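Local coordinates for malonate decarboxylase subunit alpha (Acinetobacter baumannii ATCC 17978, PDB 6MPR), which probably transfers acyl-carrier protein from acetate to malonate, the first step of malonate decarboxylation by the multisubunit enzyme, at residues Asp362-Thr368 with Lys428-Val434; Leu248-Ala253 with Leu476-Ile481. One frame throughout, in Å; residues are numbered along the deposited sequence.

In the fold
Both contacts build one layered alpha/beta unit. Interaction 1 joins two neighbouring parallel strands inside a mixed sheet. Interaction 2 sets helix 244-261 against the hairpin of strands 474-477 and 480-482, which lies beyond strand 429-433 as seen from strand 363-366. Their centres are about 12 Å apart. The shared border is strand 429-433 beside strand 474-477: Q432 O lies 2.8 Å from L476 N, a probable hydrogen bond that continues the sheet. The helix also reaches interaction 1 directly, with M249 C at 3.4 Å from M433 CE. Along the chain, 362-368 and 428-434 both fall within the loop closed by 248-253 and 476-481.

Interaction 1 of 2, residues Asp362-Thr368 with Lys428-Val434; sequences DLFIGAT and KLVVQMV
L363 to G366 pair with L429 to Q432 as neighbouring parallel strands within a mixed beta-sheet. The strand axes come within 4.7 Å and run parallel, with 12° between their directions. Five backbone hydrogen bonds join them. D362 O accepts from L429 N, F364 bonds to L429 O and V431 N, and G366 bonds to V431 O and M433 N. The last is nearly straight, 176° at the hydrogen, with M433 N 2.8 Å from G366 O.

L363, I365, L429 and V431 share one face. Helix 244-261 packs on L363, I365 and V431, and I277 of helix 272-287 also touches I365. I365 CG1 stands anti to the backbone N (chi1 179°), and this sends CD1 along V431 CG1 and onto M433 SD, each at 3.6 Å. L363 CD1 rests against L429 CB and V431 CG2.

On the other face, the F364 ring reaches over its own strand, with G366 N 3.9 Å above the ring plane, offset toward the rim. G366 has no side chain, which leaves room for F364 CZ. V430 CG1 meets the ring at its edge. K428 runs extended past L363 and F364, and its NZ bonds to G357 O and M394 O. A water donates to L363 O and accepts a weak bond from K428 NZ. Q432 bends at chi2 and crosses T368 at about a right angle, bringing NE2 to 3.2 Å from T368 CG2.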
loop_
_atom_site.group_PDB
_atom_site.type_symbol
_atom_site.label_atom_id
_atom_site.label_comp_id
_atom_site.label_asym_id
_atom_site.label_seq_id
_atom_site.Cartn_x
_atom_site.Cartn_y
_atom_site.Cartn_z
ATOM N N ASP A 362 8.609 12.058 1.572
ATOM C CA ASP A 362 9.465 12.330 2.727
ATOM C C ASP A 362 8.670 12.615 3.992
ATOM O O ASP A 362 9.173 12.392 5.098
ATOM C CB ASP A 362 10.348 13.560 2.471
ATOM C CG ASP A 362 11.457 13.315 1.488
ATOM O OD1 ASP A 362 11.852 12.149 1.263
ATOM O OD2 ASP A 362 11.979 14.329 0.968
ATOM N N LEU A 363 7.465 13.165 3.862
ATOM C CA LEU A 363 6.872 13.837 5.007
ATOM C C LEU A 363 5.349 13.811 4.930
ATOM O O LEU A 363 4.764 13.928 3.844
ATOM C CB LEU A 363 7.375 15.290 5.100
ATOM C CG LEU A 363 6.805 16.201 6.210
ATOM C CD1 LEU A 363 7.909 17.102 6.746
ATOM C CD2 LEU A 363 5.640 17.033 5.692
ATOM N N PHE A 364 4.726 13.641 6.095
ATOM C CA PHE A 364 3.334 13.976 6.325
ATOM C C PHE A 364 3.260 15.055 7.397
ATOM O O PHE A 364 4.042 15.052 8.355
ATOM C CB PHE A 364 2.516 12.738 6.777
ATOM C CG PHE A 364 1.158 13.080 7.319
ATOM C CD1 PHE A 364 0.153 13.517 6.475
ATOM C CD2 PHE A 364 0.886 12.961 8.672
ATOM C CE1 PHE A 364 -1.095 13.826 6.958
ATOM C CE2 PHE A 364 -0.353 13.289 9.171
ATOM C CZ PHE A 364 -1.354 13.710 8.314
ATOM N N ILE A 365 2.329 15.990 7.232
ATOM C CA ILE A 365 2.064 17.013 8.241
ATOM C C ILE A 365 0.557 17.220 8.316
ATOM O O ILE A 365 -0.108 17.364 7.289
ATOM C CB ILE A 365 2.817 18.332 7.924
ATOM C CG1 ILE A 365 2.527 19.419 8.968
ATOM C CG2 ILE A 365 2.483 18.818 6.511
ATOM C CD1 ILE A 365 3.612 20.505 8.989
ATOM N N GLY A 366 0.010 17.203 9.522
ATOM C CA GLY A 366 -1.405 17.436 9.699
ATOM C C GLY A 366 -1.690 17.771 11.144
ATOM O O GLY A 366 -0.776 17.947 11.952
ATOM N N ALA A 367 -2.972 17.848 11.469
ATOM C CA ALA A 367 -3.364 18.257 12.805
ATOM C C ALA A 367 -4.235 17.190 13.449
ATOM O O ALA A 367 -4.544 16.155 12.863
ATOM C CB ALA A 367 -4.091 19.598 12.787
ATOM N N THR A 368 -4.650 17.477 14.675
ATOM C CA THR A 368 -5.406 16.535 15.485
ATOM C C THR A 368 -6.141 17.327 16.553
ATOM O O THR A 368 -5.851 18.506 16.775
ATOM C CB THR A 368 -4.479 15.511 16.111
ATOM O OG1 THR A 368 -5.240 14.599 16.894
ATOM C CG2 THR A 368 -3.496 16.202 17.009
ATOM N N LYS A 428 10.460 8.058 8.120
ATOM C CA LYS A 428 9.681 9.097 7.460
ATOM C C LYS A 428 9.343 10.192 8.469
ATOM O O LYS A 428 9.114 9.922 9.652
ATOM C CB LYS A 428 8.410 8.510 6.872
ATOM C CG LYS A 428 7.525 9.470 6.079
ATOM C CD LYS A 428 6.141 8.820 6.014
ATOM C CE LYS A 428 5.104 9.706 5.404
ATOM N NZ LYS A 428 3.868 8.900 5.210
ATOM N N LEU A 429 9.294 11.440 7.989
ATOM C CA LEU A 429 8.910 12.554 8.850
ATOM C C LEU A 429 7.399 12.595 8.996
ATOM O O LEU A 429 6.665 12.548 8.009
ATOM C CB LEU A 429 9.416 13.889 8.300
ATOM C CG LEU A 429 10.932 14.139 8.377
ATOM C CD1 LEU A 429 11.715 13.195 7.443
ATOM C CD2 LEU A 429 11.239 15.606 8.068
ATOM N N VAL A 430 6.941 12.654 10.242
ATOM C CA VAL A 430 5.526 12.698 10.579
ATOM C C VAL A 430 5.371 13.864 11.544
ATOM O O VAL A 430 5.892 13.816 12.666
ATOM C CB VAL A 430 5.052 11.380 11.200
ATOM C CG1 VAL A 430 3.665 11.507 11.780
ATOM C CG2 VAL A 430 5.088 10.283 10.145
ATOM N N VAL A 431 4.708 14.932 11.090
ATOM C CA VAL A 431 4.613 16.186 11.828
ATOM C C VAL A 431 3.186 16.361 12.326
ATOM O O VAL A 431 2.236 16.335 11.532
ATOM C CB VAL A 431 5.018 17.385 10.953
ATOM C CG1 VAL A 431 5.032 18.679 11.796
ATOM C CG2 VAL A 431 6.354 17.121 10.269
ATOM N N GLN A 432 3.038 16.579 13.625
ATOM C CA GLN A 432 1.776 17.053 14.192
ATOM C C GLN A 432 1.864 18.566 14.363
ATOM O O GLN A 432 2.619 19.058 15.214
ATOM C CB GLN A 432 1.470 16.381 15.528
ATOM C CG GLN A 432 0.807 15.038 15.394
ATOM C CD GLN A 432 -0.660 15.142 14.992
ATOM O OE1 GLN A 432 -1.326 14.134 14.790
ATOM N NE2 GLN A 432 -1.164 16.362 14.867
ATOM N N MET A 433 1.085 19.298 13.565
ATOM C CA MET A 433 1.104 20.760 13.527
ATOM C C MET A 433 -0.236 21.227 14.079
ATOM O O MET A 433 -1.260 21.154 13.392
ATOM C CB MET A 433 1.336 21.265 12.102
ATOM C CG MET A 433 1.215 22.758 11.932
ATOM S SD MET A 433 1.494 23.156 10.183
ATOM C CE MET A 433 1.807 24.887 10.299
ATOM N N VAL A 434 -0.229 21.708 15.322
ATOM C CA VAL A 434 -1.446 21.876 16.098
ATOM C C VAL A 434 -1.286 23.100 17.006
ATOM O O VAL A 434 -0.214 23.306 17.586
ATOM C CB VAL A 434 -1.687 20.538 16.849
ATOM C CG1 VAL A 434 -1.327 20.615 18.306
ATOM C CG2 VAL A 434 -3.091 19.964 16.554
HETATM O O HOH W 1 2.995 11.512 3.892
#

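Interaction 2 of 2, residues Leu248-Ala253 with Leu476-Ile481; sequences LMAMMA and LTEEGI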
loop_
_atom_site.group_PDB
_atom_site.type_symbol
_atom_site.label_atom_id
_atom_site.label_comp_id
_atom_site.label_asym_id
_atom_site.label_seq_id
_atom_site.Cartn_x
_atom_site.Cartn_y
_atom_site.Cartn_z
ATOM N N LEU A 248 2.454 32.106 11.237
ATOM C CA LEU A 248 3.621 31.878 12.090
ATOM C C LEU A 248 4.012 30.403 12.104
ATOM O O LEU A 248 5.184 30.053 11.927
ATOM C CB LEU A 248 3.332 32.376 13.511
ATOM C CG LEU A 248 4.419 32.239 14.585
ATOM C CD1 LEU A 248 5.654 33.048 14.244
ATOM C CD2 LEU A 248 3.856 32.657 15.970
ATOM N N MET A 249 3.035 29.525 12.304
ATOM C CA MET A 249 3.324 28.096 12.324
ATOM C C MET A 249 3.806 27.614 10.960
ATOM O O MET A 249 4.700 26.764 10.877
ATOM C CB MET A 249 2.078 27.333 12.783
ATOM C CG MET A 249 1.760 27.576 14.262
ATOM S SD MET A 249 0.133 26.966 14.709
ATOM C CE MET A 249 0.400 25.207 14.630
ATOM N N ALA A 250 3.235 28.164 9.880
ATOM C CA ALA A 250 3.678 27.813 8.531
ATOM C C ALA A 250 5.122 28.253 8.282
ATOM O O ALA A 250 5.899 27.523 7.653
ATOM C CB ALA A 250 2.736 28.441 7.504
ATOM N N MET A 251 5.504 29.435 8.775
ATOM C CA MET A 251 6.896 29.865 8.653
ATOM C C MET A 251 7.840 28.900 9.364
ATOM O O MET A 251 8.899 28.547 8.831
ATOM C CB MET A 251 7.076 31.276 9.221
ATOM C CG MET A 251 6.498 32.390 8.354
ATOM S SD MET A 251 6.331 33.928 9.285
ATOM C CE MET A 251 7.885 34.755 8.933
ATOM N N MET A 252 7.485 28.487 10.581
ATOM C CA MET A 252 8.326 27.548 11.320
ATOM C C MET A 252 8.388 26.179 10.644
ATOM O O MET A 252 9.445 25.535 10.649
ATOM C CB MET A 252 7.819 27.435 12.756
ATOM C CG MET A 252 8.012 28.736 13.538
ATOM S SD MET A 252 7.808 28.510 15.318
ATOM C CE MET A 252 6.030 28.346 15.446
ATOM N N ALA A 253 7.272 25.707 10.067
ATOM C CA ALA A 253 7.313 24.468 9.299
ATOM C C ALA A 253 8.301 24.559 8.141
ATOM O O ALA A 253 9.061 23.619 7.890
ATOM C CB ALA A 253 5.915 24.110 8.780
ATOM N N LEU A 476 4.788 20.575 16.183
ATOM C CA LEU A 476 4.840 21.990 15.826
ATOM C C LEU A 476 3.589 22.684 16.346
ATOM O O LEU A 476 2.474 22.334 15.942
ATOM C CB LEU A 476 4.952 22.145 14.309
ATOM C CG LEU A 476 4.659 23.517 13.724
ATOM C CD1 LEU A 476 5.591 24.545 14.334
ATOM C CD2 LEU A 476 4.804 23.460 12.207
ATOM N N THR A 477 3.772 23.665 17.237
ATOM C CA THR A 477 2.675 24.478 17.759
ATOM C C THR A 477 2.975 25.947 17.498
ATOM O O THR A 477 4.028 26.301 16.953
ATOM C CB THR A 477 2.457 24.268 19.268
ATOM O OG1 THR A 477 3.492 24.948 19.994
ATOM C CG2 THR A 477 2.461 22.794 19.633
ATOM N N GLU A 478 2.060 26.820 17.932
ATOM C CA GLU A 478 2.337 28.247 17.832
ATOM C C GLU A 478 3.467 28.672 18.766
ATOM O O GLU A 478 3.971 29.793 18.638
ATOM C CB GLU A 478 1.054 29.056 18.086
ATOM C CG GLU A 478 0.654 29.259 19.549
ATOM C CD GLU A 478 -0.160 28.117 20.132
ATOM O OE1 GLU A 478 -0.211 27.024 19.521
ATOM O OE2 GLU A 478 -0.752 28.318 21.223
ATOM N N GLU A 479 3.906 27.785 19.659
ATOM C CA GLU A 479 5.038 28.041 20.539
ATOM C C GLU A 479 6.384 27.659 19.937
ATOM O O GLU A 479 7.404 28.228 20.330
ATOM C CB GLU A 479 4.842 27.284 21.856
ATOM C CG GLU A 479 3.663 27.778 22.657
ATOM C CD GLU A 479 3.999 29.046 23.405
ATOM O OE1 GLU A 479 4.571 28.935 24.515
ATOM O OE2 GLU A 479 3.718 30.144 22.872
ATOM N N GLY A 480 6.431 26.716 19.005
ATOM C CA GLY A 480 7.695 26.292 18.441
ATOM C C GLY A 480 7.633 24.834 18.016
ATOM O O GLY A 480 6.560 24.260 17.906
ATOM N N ILE A 481 8.809 24.256 17.766
ATOM C CA ILE A 481 8.928 22.880 17.294
ATOM C C ILE A 481 9.675 22.072 18.344
ATOM O O ILE A 481 10.734 22.490 18.820
ATOM C CB ILE A 481 9.663 22.784 15.944
ATOM C CG1 ILE A 481 8.987 23.639 14.871
ATOM C CG2 ILE A 481 9.737 21.326 15.475
ATOM C CD1 ILE A 481 9.823 23.765 13.613
#
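M249 and M252, one turn apart on helix 244-261, push their side chains against the hairpin turn that follows strand 474-477. M249 CG meets E478 CA at 3.7 Å, and its SD sits near E478 CB. The chain bends at chi3 (71°), which folds CE back toward L476 O. E478 N is buried here and has no partner in the model.

M252 fills a shallow hollow on the helix-facing side of the turn, over the T477-G480 pair. Its SD lies against G480 CA at 3.8 Å. A bend at chi3 (-75°) carries CE to 3.2 Å from T477 O. The strands in turn send L476 and I481 toward the helix. L476, in one of its two modelled conformers, rests CD2 against both M249 O and A253 CB, 3.7 Å from A253 CB. Its CD1 meets M252 CB. I481 CD1 comes up to M252 O at 3.5 Å.

Side-chain carbons meet side chains and backbone carbonyls, and the segments share no hydrogen bond. T477 and G480 bond to each other both ways through their backbones. T477 OG1 accepts from E479 N at 2.9 Å, an ST turn, and also bonds to V500 O. E478 turns its carboxylate to T436. This is a helix packed on a tight beta-hairpin with a two-residue loop, in a mixed sheet of an alpha/beta fold, where strand 474-477 continues the parallel run and 480-482 turns antiparallel.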